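Local coordinates for kojibiose phosphorylase (Gut metagenome, PDB 6W0P), which belongs to glycoside hydrolase family 65, combining an N-terminal beta-sandwich domain with a central catalytic domain and a smaller C-terminal domain, at residues F84-N90 with D174-W180; N90-I94 with A153-I157; L169-L173 with T246-Y250; N196-L200 with T212-R216. All blocks are in the same frame, centred on the assembly; numbering follows the deposited sequence.

Contact 1. Residues F84-N90 with D174-W180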
loop_
_atom_site.group_PDB
_atom_site.type_symbol
_atom_site.label_atom_id
_atom_site.label_comp_id
_atom_site.label_asym_id
_atom_site.label_seq_id
_atom_site.Cartn_x
_atom_site.Cartn_y
_atom_site.Cartn_z
ATOM N N PHE A 84 -16.673 -7.121 -8.381
ATOM C CA PHE A 84 -16.658 -8.605 -8.302
ATOM C C PHE A 84 -17.972 -9.168 -8.862
ATOM O O PHE A 84 -19.017 -8.503 -8.716
ATOM C CB PHE A 84 -16.382 -9.029 -6.853
ATOM C CG PHE A 84 -17.070 -8.182 -5.810
ATOM C CD1 PHE A 84 -18.398 -8.401 -5.478
ATOM C CD2 PHE A 84 -16.391 -7.161 -5.165
ATOM C CE1 PHE A 84 -19.036 -7.612 -4.531
ATOM C CE2 PHE A 84 -17.030 -6.371 -4.221
ATOM C CZ PHE A 84 -18.356 -6.589 -3.916
ATOM N N THR A 85 -17.887 -10.348 -9.486
ATOM C CA THR A 85 -19.012 -11.230 -9.910
ATOM C C THR A 85 -19.715 -11.719 -8.646
ATOM O O THR A 85 -19.015 -12.185 -7.747
ATOM C CB THR A 85 -18.487 -12.384 -10.771
ATOM O OG1 THR A 85 -17.644 -11.843 -11.787
ATOM C CG2 THR A 85 -19.567 -13.187 -11.457
ATOM N N ILE A 86 -21.038 -11.562 -8.557
ATOM C CA ILE A 86 -21.775 -11.743 -7.268
ATOM C C ILE A 86 -22.531 -13.079 -7.276
ATOM O O ILE A 86 -23.095 -13.489 -8.310
ATOM C CB ILE A 86 -22.692 -10.545 -6.965
ATOM C CG1 ILE A 86 -23.595 -10.203 -8.151
ATOM C CG2 ILE A 86 -21.868 -9.348 -6.521
ATOM C CD1 ILE A 86 -24.663 -9.178 -7.849
ATOM N N ASN A 87 -22.499 -13.756 -6.137
ATOM C CA ASN A 87 -23.392 -14.898 -5.857
ATOM C C ASN A 87 -24.801 -14.409 -6.188
ATOM O O ASN A 87 -25.178 -13.259 -5.770
ATOM C CB ASN A 87 -23.229 -15.377 -4.418
ATOM C CG ASN A 87 -23.827 -16.743 -4.175
ATOM O OD1 ASN A 87 -24.259 -17.408 -5.126
ATOM N ND2 ASN A 87 -23.918 -17.118 -2.898
ATOM N N SER A 88 -25.525 -15.209 -6.966
ATOM C CA SER A 88 -26.864 -14.871 -7.504
ATOM C C SER A 88 -27.845 -15.975 -7.134
ATOM O O SER A 88 -27.488 -16.883 -6.359
ATOM C CB SER A 88 -26.798 -14.660 -8.993
ATOM O OG SER A 88 -25.784 -13.730 -9.309
ATOM N N VAL A 89 -29.036 -15.912 -7.705
ATOM C CA VAL A 89 -30.172 -16.767 -7.284
ATOM C C VAL A 89 -29.704 -18.224 -7.199
ATOM O O VAL A 89 -29.231 -18.778 -8.204
ATOM C CB VAL A 89 -31.386 -16.560 -8.208
ATOM C CG1 VAL A 89 -31.061 -16.811 -9.680
ATOM C CG2 VAL A 89 -32.582 -17.383 -7.750
ATOM N N ASN A 90 -29.834 -18.821 -6.018
ATOM C CA ASN A 90 -29.696 -20.292 -5.834
ATOM C C ASN A 90 -30.983 -20.964 -6.342
ATOM O O ASN A 90 -32.005 -20.846 -5.642
ATOM C CB ASN A 90 -29.425 -20.630 -4.363
ATOM C CG ASN A 90 -29.312 -22.121 -4.119
ATOM O OD1 ASN A 90 -29.585 -22.921 -5.013
ATOM N ND2 ASN A 90 -28.883 -22.494 -2.920
ATOM N N ASP A 174 -33.857 -18.783 -4.378
ATOM C CA ASP A 174 -33.377 -18.036 -3.190
ATOM C C ASP A 174 -32.422 -16.948 -3.666
ATOM O O ASP A 174 -31.301 -17.307 -4.080
ATOM C CB ASP A 174 -32.674 -18.967 -2.192
ATOM C CG ASP A 174 -32.057 -18.223 -1.019
ATOM O OD1 ASP A 174 -32.314 -17.008 -0.931
ATOM O OD2 ASP A 174 -31.330 -18.855 -0.195
ATOM N N SER A 175 -32.827 -15.676 -3.625
ATOM C CA SER A 175 -31.929 -14.563 -4.016
ATOM C C SER A 175 -31.586 -13.712 -2.788
ATOM O O SER A 175 -31.255 -12.533 -2.976
ATOM C CB SER A 175 -32.496 -13.750 -5.153
ATOM O OG SER A 175 -31.532 -12.814 -5.631
ATOM N N ASN A 176 -31.596 -14.314 -1.591
ATOM C CA ASN A 176 -31.103 -13.679 -0.338
ATOM C C ASN A 176 -29.644 -14.090 -0.096
ATOM O O ASN A 176 -29.123 -13.845 1.018
ATOM C CB ASN A 176 -32.026 -14.022 0.840
ATOM C CG ASN A 176 -33.365 -13.320 0.715
ATOM O OD1 ASN A 176 -33.413 -12.101 0.642
ATOM N ND2 ASN A 176 -34.449 -14.072 0.641
ATOM N N ILE A 177 -29.004 -14.704 -1.096
ATOM C CA ILE A 177 -27.664 -15.360 -0.960
ATOM C C ILE A 177 -26.625 -14.283 -0.650
ATOM O O ILE A 177 -26.738 -13.147 -1.173
ATOM C CB ILE A 177 -27.294 -16.219 -2.195
ATOM C CG1 ILE A 177 -27.768 -15.673 -3.544
ATOM C CG2 ILE A 177 -27.856 -17.612 -2.025
ATOM C CD1 ILE A 177 -27.319 -14.294 -3.894
ATOM N N LEU A 178 -25.647 -14.621 0.179
ATOM C CA LEU A 178 -24.543 -13.692 0.508
ATOM C C LEU A 178 -23.406 -13.876 -0.501
ATOM O O LEU A 178 -23.240 -14.984 -1.070
ATOM C CB LEU A 178 -24.053 -13.940 1.940
ATOM C CG LEU A 178 -25.133 -13.987 3.026
ATOM C CD1 LEU A 178 -24.506 -14.333 4.381
ATOM C CD2 LEU A 178 -25.921 -12.663 3.092
ATOM N N HIS A 179 -22.669 -12.794 -0.729
ATOM C CA HIS A 179 -21.303 -12.771 -1.303
ATOM C C HIS A 179 -20.302 -12.386 -0.213
ATOM O O HIS A 179 -20.704 -11.663 0.731
ATOM C CB HIS A 179 -21.239 -11.798 -2.473
ATOM C CG HIS A 179 -20.104 -12.110 -3.374
ATOM N ND1 HIS A 179 -20.219 -13.037 -4.386
ATOM C CD2 HIS A 179 -18.836 -11.647 -3.398
ATOM C CE1 HIS A 179 -19.054 -13.130 -5.001
ATOM N NE2 HIS A 179 -18.193 -12.279 -4.424
ATOM N N TRP A 180 -19.062 -12.866 -0.337
ATOM C CA TRP A 180 -17.986 -12.753 0.688
ATOM C C TRP A 180 -18.474 -13.307 2.039
ATOM O O TRP A 180 -17.874 -12.960 3.054
ATOM C CB TRP A 180 -17.495 -11.296 0.823
ATOM C CG TRP A 180 -17.026 -10.637 -0.445
ATOM C CD1 TRP A 180 -17.445 -9.434 -0.945
ATOM C CD2 TRP A 180 -16.052 -11.138 -1.391
ATOM N NE1 TRP A 180 -16.804 -9.159 -2.129
ATOM C CE2 TRP A 180 -15.946 -10.180 -2.425
ATOM C CE3 TRP A 180 -15.274 -12.305 -1.477
ATOM C CZ2 TRP A 180 -15.095 -10.348 -3.518
ATOM C CZ3 TRP A 180 -14.426 -12.472 -2.557
ATOM C CH2 TRP A 180 -14.348 -11.505 -3.566
HETATM O O HOH W 1 -16.269 -12.735 -6.345
HETATM O O HOH W 2 -25.430 -11.720 -3.242
HETATM O O HOH W 3 -30.015 -13.231 -8.020
HETATM O O HOH W 4 -29.122 -20.509 -0.406
#

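Contact 2. Residues N90-I94 with A153-I157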
loop_
_atom_site.group_PDB
_atom_site.type_symbol
_atom_site.label_atom_id
_atom_site.label_comp_id
_atom_site.label_asym_id
_atom_site.label_seq_id
_atom_site.Cartn_x
_atom_site.Cartn_y
_atom_site.Cartn_z
ATOM N N ASN A 90 -29.834 -18.821 -6.018
ATOM C CA ASN A 90 -29.696 -20.292 -5.834
ATOM C C ASN A 90 -30.983 -20.964 -6.342
ATOM O O ASN A 90 -32.005 -20.846 -5.642
ATOM C CB ASN A 90 -29.425 -20.630 -4.363
ATOM C CG ASN A 90 -29.312 -22.121 -4.119
ATOM O OD1 ASN A 90 -29.585 -22.921 -5.013
ATOM N ND2 ASN A 90 -28.883 -22.494 -2.920
ATOM N N PHE A 91 -30.960 -21.577 -7.533
ATOM C CA PHE A 91 -32.171 -22.128 -8.210
ATOM C C PHE A 91 -32.182 -23.656 -8.125
ATOM O O PHE A 91 -33.037 -24.275 -8.753
ATOM C CB PHE A 91 -32.266 -21.641 -9.655
ATOM C CG PHE A 91 -31.036 -21.849 -10.502
ATOM C CD1 PHE A 91 -30.673 -23.116 -10.941
ATOM C CD2 PHE A 91 -30.258 -20.765 -10.892
ATOM C CE1 PHE A 91 -29.538 -23.297 -11.711
ATOM C CE2 PHE A 91 -29.136 -20.948 -11.682
ATOM C CZ PHE A 91 -28.781 -22.209 -12.096
ATOM N N PHE A 92 -31.249 -24.246 -7.377
ATOM C CA PHE A 92 -31.176 -25.714 -7.149
ATOM C C PHE A 92 -31.580 -26.039 -5.710
ATOM O O PHE A 92 -31.731 -27.235 -5.381
ATOM C CB PHE A 92 -29.770 -26.237 -7.455
ATOM C CG PHE A 92 -29.419 -26.382 -8.922
ATOM C CD1 PHE A 92 -30.346 -26.834 -9.851
ATOM C CD2 PHE A 92 -28.127 -26.140 -9.359
ATOM C CE1 PHE A 92 -29.993 -27.000 -11.182
ATOM C CE2 PHE A 92 -27.775 -26.318 -10.686
ATOM C CZ PHE A 92 -28.710 -26.744 -11.596
ATOM N N LYS A 93 -31.781 -25.005 -4.890
ATOM C CA LYS A 93 -32.079 -25.150 -3.446
ATOM C C LYS A 93 -33.366 -25.953 -3.235
ATOM O O LYS A 93 -34.403 -25.637 -3.845
ATOM C CB LYS A 93 -32.221 -23.798 -2.752
ATOM C CG LYS A 93 -32.399 -23.918 -1.245
ATOM C CD LYS A 93 -32.234 -22.610 -0.535
ATOM C CE LYS A 93 -32.733 -22.682 0.895
ATOM N NZ LYS A 93 -32.702 -21.358 1.549
ATOM N N ILE A 94 -33.286 -26.975 -2.393
ATOM C CA ILE A 94 -34.482 -27.735 -1.928
ATOM C C ILE A 94 -34.462 -27.808 -0.404
ATOM O O ILE A 94 -33.414 -27.498 0.218
ATOM C CB ILE A 94 -34.543 -29.145 -2.554
ATOM C CG1 ILE A 94 -33.457 -30.063 -1.987
ATOM C CG2 ILE A 94 -34.471 -29.057 -4.070
ATOM C CD1 ILE A 94 -33.453 -31.458 -2.575
ATOM N N ALA A 153 -31.569 -24.143 -16.898
ATOM C CA ALA A 153 -30.989 -25.149 -15.975
ATOM C C ALA A 153 -32.078 -26.167 -15.640
ATOM O O ALA A 153 -33.260 -25.784 -15.566
ATOM C CB ALA A 153 -30.478 -24.488 -14.713
ATOM N N TYR A 154 -31.701 -27.409 -15.405
ATOM C CA TYR A 154 -32.651 -28.507 -15.134
ATOM C C TYR A 154 -32.200 -29.269 -13.894
ATOM O O TYR A 154 -30.970 -29.470 -13.673
ATOM C CB TYR A 154 -32.727 -29.423 -16.351
ATOM C CG TYR A 154 -32.865 -28.658 -17.642
ATOM C CD1 TYR A 154 -33.964 -27.850 -17.869
ATOM C CD2 TYR A 154 -31.894 -28.733 -18.631
ATOM C CE1 TYR A 154 -34.093 -27.136 -19.045
ATOM C CE2 TYR A 154 -32.014 -28.028 -19.815
ATOM C CZ TYR A 154 -33.129 -27.246 -20.038
ATOM O OH TYR A 154 -33.230 -26.531 -21.196
ATOM N N GLN A 155 -33.177 -29.740 -13.133
ATOM C CA GLN A 155 -32.935 -30.530 -11.910
ATOM C C GLN A 155 -33.976 -31.633 -11.871
ATOM O O GLN A 155 -35.135 -31.350 -12.169
ATOM C CB GLN A 155 -33.040 -29.654 -10.664
ATOM C CG GLN A 155 -32.688 -30.375 -9.376
ATOM C CD GLN A 155 -32.879 -29.449 -8.203
ATOM O OE1 GLN A 155 -33.917 -28.801 -8.072
ATOM N NE2 GLN A 155 -31.857 -29.358 -7.361
ATOM N N MET A 156 -33.551 -32.832 -11.528
ATOM C CA MET A 156 -34.433 -33.991 -11.353
ATOM C C MET A 156 -34.117 -34.580 -9.982
ATOM O O MET A 156 -32.928 -34.710 -9.647
ATOM C CB MET A 156 -34.227 -35.034 -12.450
ATOM C CG MET A 156 -35.254 -36.142 -12.422
ATOM S SD MET A 156 -35.149 -37.244 -13.851
ATOM C CE MET A 156 -33.502 -37.954 -13.708
ATOM N N ILE A 157 -35.173 -34.847 -9.215
ATOM C CA ILE A 157 -35.121 -35.422 -7.847
ATOM C C ILE A 157 -36.028 -36.654 -7.841
ATOM O O ILE A 157 -37.232 -36.510 -8.144
ATOM C CB ILE A 157 -35.554 -34.382 -6.797
ATOM C CG1 ILE A 157 -34.809 -33.057 -6.960
ATOM C CG2 ILE A 157 -35.382 -34.952 -5.402
ATOM C CD1 ILE A 157 -35.468 -31.893 -6.261
#

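Contact 3. Residues L169-L173 with T246-Y250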
loop_
_atom_site.group_PDB
_atom_site.type_symbol
_atom_site.label_atom_id
_atom_site.label_comp_id
_atom_site.label_asym_id
_atom_site.label_seq_id
_atom_site.Cartn_x
_atom_site.Cartn_y
_atom_site.Cartn_z
ATOM N N LEU A 169 -41.198 -32.070 0.214
ATOM C CA LEU A 169 -40.152 -31.509 -0.668
ATOM C C LEU A 169 -40.515 -30.057 -0.937
ATOM O O LEU A 169 -41.697 -29.813 -1.282
ATOM C CB LEU A 169 -40.098 -32.328 -1.956
ATOM C CG LEU A 169 -39.251 -31.756 -3.087
ATOM C CD1 LEU A 169 -37.767 -31.762 -2.749
ATOM C CD2 LEU A 169 -39.501 -32.538 -4.347
ATOM N N GLU A 170 -39.565 -29.146 -0.703
ATOM C CA GLU A 170 -39.660 -27.707 -1.059
ATOM C C GLU A 170 -38.637 -27.423 -2.171
ATOM O O GLU A 170 -37.473 -27.747 -1.965
ATOM C CB GLU A 170 -39.388 -26.824 0.160
ATOM C CG GLU A 170 -40.342 -27.053 1.323
ATOM C CD GLU A 170 -40.093 -26.203 2.567
ATOM O OE1 GLU A 170 -39.115 -25.420 2.583
ATOM O OE2 GLU A 170 -40.863 -26.334 3.530
ATOM N N LEU A 171 -39.073 -26.856 -3.297
ATOM C CA LEU A 171 -38.190 -26.264 -4.328
ATOM C C LEU A 171 -38.142 -24.745 -4.123
ATOM O O LEU A 171 -39.220 -24.101 -4.109
ATOM C CB LEU A 171 -38.688 -26.615 -5.736
ATOM C CG LEU A 171 -38.949 -28.089 -6.037
ATOM C CD1 LEU A 171 -39.198 -28.265 -7.522
ATOM C CD2 LEU A 171 -37.800 -28.971 -5.582
ATOM N N HIS A 172 -36.924 -24.203 -4.009
ATOM C CA HIS A 172 -36.664 -22.763 -3.762
ATOM C C HIS A 172 -35.960 -22.119 -4.965
ATOM O O HIS A 172 -35.065 -22.765 -5.560
ATOM C CB HIS A 172 -35.812 -22.593 -2.506
ATOM C CG HIS A 172 -36.431 -23.062 -1.234
ATOM N ND1 HIS A 172 -36.332 -22.332 -0.063
ATOM C CD2 HIS A 172 -37.100 -24.189 -0.920
ATOM C CE1 HIS A 172 -36.921 -22.990 0.912
ATOM N NE2 HIS A 172 -37.404 -24.125 0.411
ATOM N N LEU A 173 -36.343 -20.885 -5.297
ATOM C CA LEU A 173 -35.439 -19.868 -5.884
ATOM C C LEU A 173 -35.126 -18.869 -4.771
ATOM O O LEU A 173 -36.075 -18.235 -4.268
ATOM C CB LEU A 173 -36.099 -19.167 -7.075
ATOM C CG LEU A 173 -36.743 -20.080 -8.110
ATOM C CD1 LEU A 173 -37.406 -19.242 -9.185
ATOM C CD2 LEU A 173 -35.726 -21.037 -8.725
ATOM N N THR A 246 -40.335 -39.379 -8.926
ATOM C CA THR A 246 -39.396 -38.389 -9.513
ATOM C C THR A 246 -40.177 -37.116 -9.775
ATOM O O THR A 246 -41.314 -37.240 -10.128
ATOM C CB THR A 246 -38.726 -38.845 -10.822
ATOM O OG1 THR A 246 -39.682 -38.860 -11.884
ATOM C CG2 THR A 246 -38.121 -40.224 -10.742
ATOM N N ILE A 247 -39.520 -35.969 -9.664
ATOM C CA ILE A 247 -40.017 -34.651 -10.140
ATOM C C ILE A 247 -38.878 -33.997 -10.935
ATOM O O ILE A 247 -37.704 -34.203 -10.561
ATOM C CB ILE A 247 -40.494 -33.808 -8.943
ATOM C CG1 ILE A 247 -41.058 -32.455 -9.370
ATOM C CG2 ILE A 247 -39.404 -33.642 -7.905
ATOM C CD1 ILE A 247 -41.757 -31.713 -8.234
ATOM N N THR A 248 -39.208 -33.265 -12.001
ATOM C CA THR A 248 -38.234 -32.471 -12.791
ATOM C C THR A 248 -38.520 -30.986 -12.590
ATOM O O THR A 248 -39.672 -30.584 -12.803
ATOM C CB THR A 248 -38.287 -32.860 -14.268
ATOM O OG1 THR A 248 -38.077 -34.268 -14.272
ATOM C CG2 THR A 248 -37.261 -32.132 -15.107
ATOM N N ARG A 249 -37.510 -30.230 -12.163
ATOM C CA ARG A 249 -37.531 -28.752 -12.108
ATOM C C ARG A 249 -36.847 -28.168 -13.353
ATOM O O ARG A 249 -35.647 -28.476 -13.578
ATOM C CB ARG A 249 -36.804 -28.250 -10.862
ATOM C CG ARG A 249 -37.108 -26.795 -10.564
ATOM C CD ARG A 249 -35.942 -26.054 -9.965
ATOM N NE ARG A 249 -35.451 -26.646 -8.726
ATOM C CZ ARG A 249 -35.349 -26.012 -7.570
ATOM N NH1 ARG A 249 -35.760 -24.766 -7.462
ATOM N NH2 ARG A 249 -34.811 -26.612 -6.520
ATOM N N TYR A 250 -37.585 -27.338 -14.098
ATOM C CA TYR A 250 -37.088 -26.479 -15.199
ATOM C C TYR A 250 -36.869 -25.072 -14.646
ATOM O O TYR A 250 -37.785 -24.533 -13.977
ATOM C CB TYR A 250 -38.084 -26.472 -16.356
ATOM C CG TYR A 250 -38.396 -27.853 -16.870
ATOM C CD1 TYR A 250 -39.388 -28.612 -16.282
ATOM C CD2 TYR A 250 -37.681 -28.424 -17.917
ATOM C CE1 TYR A 250 -39.691 -29.886 -16.736
ATOM C CE2 TYR A 250 -37.957 -29.711 -18.368
ATOM C CZ TYR A 250 -38.976 -30.446 -17.779
ATOM O OH TYR A 250 -39.323 -31.699 -18.187
#

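Contact 4. Residues N196-L200 with T212-R216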
loop_
_atom_site.group_PDB
_atom_site.type_symbol
_atom_site.label_atom_id
_atom_site.label_comp_id
_atom_site.label_asym_id
_atom_site.label_seq_id
_atom_site.Cartn_x
_atom_site.Cartn_y
_atom_site.Cartn_z
ATOM N N ASN A 196 -48.587 -22.440 -14.066
ATOM C CA ASN A 196 -47.770 -23.486 -13.398
ATOM C C ASN A 196 -46.341 -22.976 -13.191
ATOM O O ASN A 196 -45.465 -23.804 -12.826
ATOM C CB ASN A 196 -47.811 -24.807 -14.164
ATOM C CG ASN A 196 -49.143 -25.511 -14.002
ATOM O OD1 ASN A 196 -49.798 -25.849 -14.989
ATOM N ND2 ASN A 196 -49.539 -25.730 -12.758
ATOM N N SER A 197 -46.122 -21.674 -13.363
ATOM C CA SER A 197 -44.784 -21.042 -13.304
ATOM C C SER A 197 -44.713 -20.125 -12.086
ATOM O O SER A 197 -45.726 -19.486 -11.764
ATOM C CB SER A 197 -44.492 -20.339 -14.598
ATOM O OG SER A 197 -44.308 -21.300 -15.639
ATOM N N ILE A 198 -43.584 -20.129 -11.377
ATOM C CA ILE A 198 -43.344 -19.270 -10.179
ATOM C C ILE A 198 -41.962 -18.662 -10.351
ATOM O O ILE A 198 -41.119 -19.358 -10.915
ATOM C CB ILE A 198 -43.472 -20.089 -8.883
ATOM C CG1 ILE A 198 -43.499 -19.195 -7.648
ATOM C CG2 ILE A 198 -42.386 -21.154 -8.777
ATOM C CD1 ILE A 198 -43.930 -19.918 -6.385
ATOM N N GLY A 199 -41.730 -17.428 -9.898
ATOM C CA GLY A 199 -40.434 -16.775 -10.148
ATOM C C GLY A 199 -40.259 -15.474 -9.408
ATOM O O GLY A 199 -41.148 -15.093 -8.644
ATOM N N LEU A 200 -39.105 -14.841 -9.602
ATOM C CA LEU A 200 -38.760 -13.538 -8.985
ATOM C C LEU A 200 -37.983 -12.693 -9.992
ATOM O O LEU A 200 -37.437 -13.253 -10.959
ATOM C CB LEU A 200 -37.965 -13.748 -7.693
ATOM C CG LEU A 200 -36.763 -14.687 -7.753
ATOM C CD1 LEU A 200 -35.570 -14.010 -8.420
ATOM C CD2 LEU A 200 -36.398 -15.160 -6.337
ATOM N N THR A 212 -34.364 -12.132 -13.900
ATOM C CA THR A 212 -35.634 -12.857 -13.641
ATOM C C THR A 212 -35.329 -14.349 -13.623
ATOM O O THR A 212 -34.752 -14.848 -14.609
ATOM C CB THR A 212 -36.730 -12.514 -14.658
ATOM O OG1 THR A 212 -37.075 -11.150 -14.450
ATOM C CG2 THR A 212 -37.976 -13.357 -14.494
ATOM N N SER A 213 -35.651 -15.001 -12.510
ATOM C CA SER A 213 -35.533 -16.461 -12.322
ATOM C C SER A 213 -36.931 -17.053 -12.228
ATOM O O SER A 213 -37.684 -16.620 -11.323
ATOM C CB SER A 213 -34.736 -16.799 -11.099
ATOM O OG SER A 213 -34.555 -18.206 -11.032
ATOM N N VAL A 214 -37.249 -17.987 -13.130
ATOM C CA VAL A 214 -38.577 -18.660 -13.166
ATOM C C VAL A 214 -38.384 -20.179 -13.170
ATOM O O VAL A 214 -37.476 -20.676 -13.865
ATOM C CB VAL A 214 -39.405 -18.191 -14.375
ATOM C CG1 VAL A 214 -39.807 -16.725 -14.237
ATOM C CG2 VAL A 214 -38.675 -18.433 -15.685
ATOM N N MET A 215 -39.220 -20.889 -12.420
ATOM C CA MET A 215 -39.239 -22.364 -12.448
ATOM C C MET A 215 -40.671 -22.877 -12.598
ATOM O O MET A 215 -41.624 -22.133 -12.357
ATOM C CB MET A 215 -38.606 -22.957 -11.193
ATOM C CG MET A 215 -39.350 -22.655 -9.935
ATOM S SD MET A 215 -38.637 -23.640 -8.616
ATOM C CE MET A 215 -39.394 -22.899 -7.169
ATOM N N ARG A 216 -40.764 -24.119 -13.043
ATOM C CA ARG A 216 -41.999 -24.925 -13.106
ATOM C C ARG A 216 -41.559 -26.386 -13.136
ATOM O O ARG A 216 -40.353 -26.620 -13.394
ATOM C CB ARG A 216 -42.796 -24.594 -14.365
ATOM C CG ARG A 216 -42.161 -25.146 -15.626
ATOM C CD ARG A 216 -42.821 -24.580 -16.852
ATOM N NE ARG A 216 -44.050 -25.276 -17.192
ATOM C CZ ARG A 216 -45.221 -24.682 -17.383
ATOM N NH1 ARG A 216 -45.350 -23.372 -17.204
ATOM N NH2 ARG A 216 -46.281 -25.404 -17.714
#

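Contact 1. Residues F84-N90 with D174-W180
The carbonyl oxygen Asp174 O is approached by two donors: Asn90 N bonds to it at 2.9 Å, and the CA-H of Val89 adds a weaker contact. With the return bond from Asp174 N to Asn90 O, this makes one antiparallel, hydrogen-bonded beta bridge at the end of strand 165-174 in the N-terminal beta-sandwich domain. Beyond the bridge, Asp174 OD1 accepts from Asn176 N in an Asx turn, and the chain goes on as a loop alongside residues 84-90, tied to it mostly by side chains. Asn87 is the centre of this second part. Its CG lies anti to the backbone N (chi1 -165°), which sends the amide across to Leu178, where ND2 meets Leu178 O at 2.9 Å, nearly in the amide plane. The other end of the amide, OD1, is taken by Thr58 N, so the rotation of the group is fixed from both ends. Asn87 N in turn donates to His179 ND1 (3.0 Å), an almost straight bond tilted 24° from the imidazole plane. A water links Asn87 O with Ile177 O, and another joins Thr85 O to His179 NE2. At the far end an aromatic cluster closes the contact: the His179 and Phe84 planes almost align but scarcely overlap, while Trp180 packs edge-to-face on Phe84, its NE1 over the ring centre and 3.5 Å from Phe84 CE2.

Contact 2. Residues N90-I94 with A153-I157
Ala153 CB packs against two phenylalanine rings of the loop 90-94, lying 3.4 Å from Phe91 CE1 and 4.2 Å from Phe92 CZ. The rings also support each other, for Phe91 sets its CE1 over the centre of one face of Phe92. Further along, Ile94 and Ile157 meet end on, with Ile94 CG2 3.7 Å from Ile157 CD1. Between these two apolar patches runs Gln155, extended through chi1 and chi2 (-175° and -178°), which carries its amide past the Phe92 ring as far as the loop backbone. There Gln155 NE2 donates to Phe92 O at 2.9 Å, arriving in the carbonyl plane on a lone pair. The amide is held at its other end too, since OE1 accepts from Arg249 NE; both ends of this buried amide thus have partners. The loop has its own internal brace, an Asx turn in which Asn90 OD1 accepts from Phe92 N at 3.2 Å. Strand 152-161 belongs to the large antiparallel sheet of the N-terminal domain, whereas the loop leads into strand 94-98 of the smaller one; side chains meeting between two facing sheets are characteristic of the interior of a beta-sandwich.

Contact 3. Residues L169-L173 with T246-Y250
Two strands from opposing sheets of the N-terminal beta-sandwich face each other here: 169-173 in the smaller antiparallel sheet and 246-250 in the larger. Their axes run nearly parallel, 9° apart, at a closest approach of 10.1 Å, so side chains rather than backbone bonds bridge the gap. Near Leu169 the filling is purely apolar, with Leu169 CD2 lying 3.7 Å from Ile247 CG2. Leu171 turns one methyl, CD1, toward the stem of Arg249 and CD2 toward its NH2. The arginine spans the remaining distance. Its chain is bent at chi2 and chi3 (-146° and -58°), and this brings the guanidinium up against strand 169-173, where Leu171 CB covers one face, 3.9 Å from Arg249 CZ. Arg249 NH1 donates to His172 O at 2.8 Å, coming from well above the carbonyl plane rather than on a lone pair. With NE bonded to Gln155 OE1 and NH2 to Lys93 O, all three nitrogens of this buried group have partners; sharing its positive charge among carbonyl oxygens probably eases the cost of burial. Leu173 CD2 and the side chains of Met215 and Ile94 also pack against Arg249. On the reverse side of strand 169-173, His172 NE2 donates to the anti lone pair of Glu170 OE1 at 3.1 Å, and OE2 of the same carboxylate forms a salt bridge with Lys168. A layer of aliphatic side chains between two sheets, here with one buried arginine running through it, is characteristic of a beta-sandwich interior.

Contact 4. Residues N196-L200 with T212-R216
Gly199 and Val214 mark the tight part of the contact: their CA atoms are 4.0 Å apart in a non-hydrogen-bonded pair, and Gly199 CA comes within 3.0 Å of Ser213 O. On either side stand hydrogen-bonded pairs. Ile198 and Met215 exchange two nearly straight bonds, Met215 N reaching Ile198 O at 2.9 Å; Leu200 and Ser213 also exchange two bonds, rather more bent. The Ile198 and Met215 side chains run alongside one another, with Ile198 CG2 3.6 Å from Met215 CG. These strands, 197-204 and 210-217, form a beta hairpin within the large sheet of the sandwich. The face bearing Ile198, Leu200, Ser213 and Met215 packs on strands of the smaller sheet, among them 165-174, while Val214 on the other face meets helix 263-277. Toward the start of the first strand the fit is looser and the surface nearer. Asn196 is exposed and Arg216 partly so, yet Arg216 folds back over this end, the bend at chi3 (-82°) turning its guanidinium toward Ser197. Arg216 NH1 donates to Ser197 OG at 2.8 Å, a markedly bent bond (134° at the hydrogen), and Asn196 CB lies over one face of the same group, 3.9 Å from Arg216 NH2.

Overall arrangement
From the N terminus, residues 84-90 open contact 1, and the adjoining 90-94 open contact 2, with Asn90 common to both. Contact 2 closes first, at 153-157, and so nests inside the long loop of contact 1. Residues 169-173 then begin contact 3 just before 174-180 close contact 1, making these two cross. Contact 4, the hairpin 196-200 with 212-216, follows contact 1 in series and lies within the loop that contact 3 closes at 246-250. Contacts 2 and 3, their centres about 6 Å apart, both join the two sheets of the sandwich; contact 4 binds neighbouring strands of the larger sheet, and contact 1 joins the loop after strand 165-174 to the segment following strand 83-85.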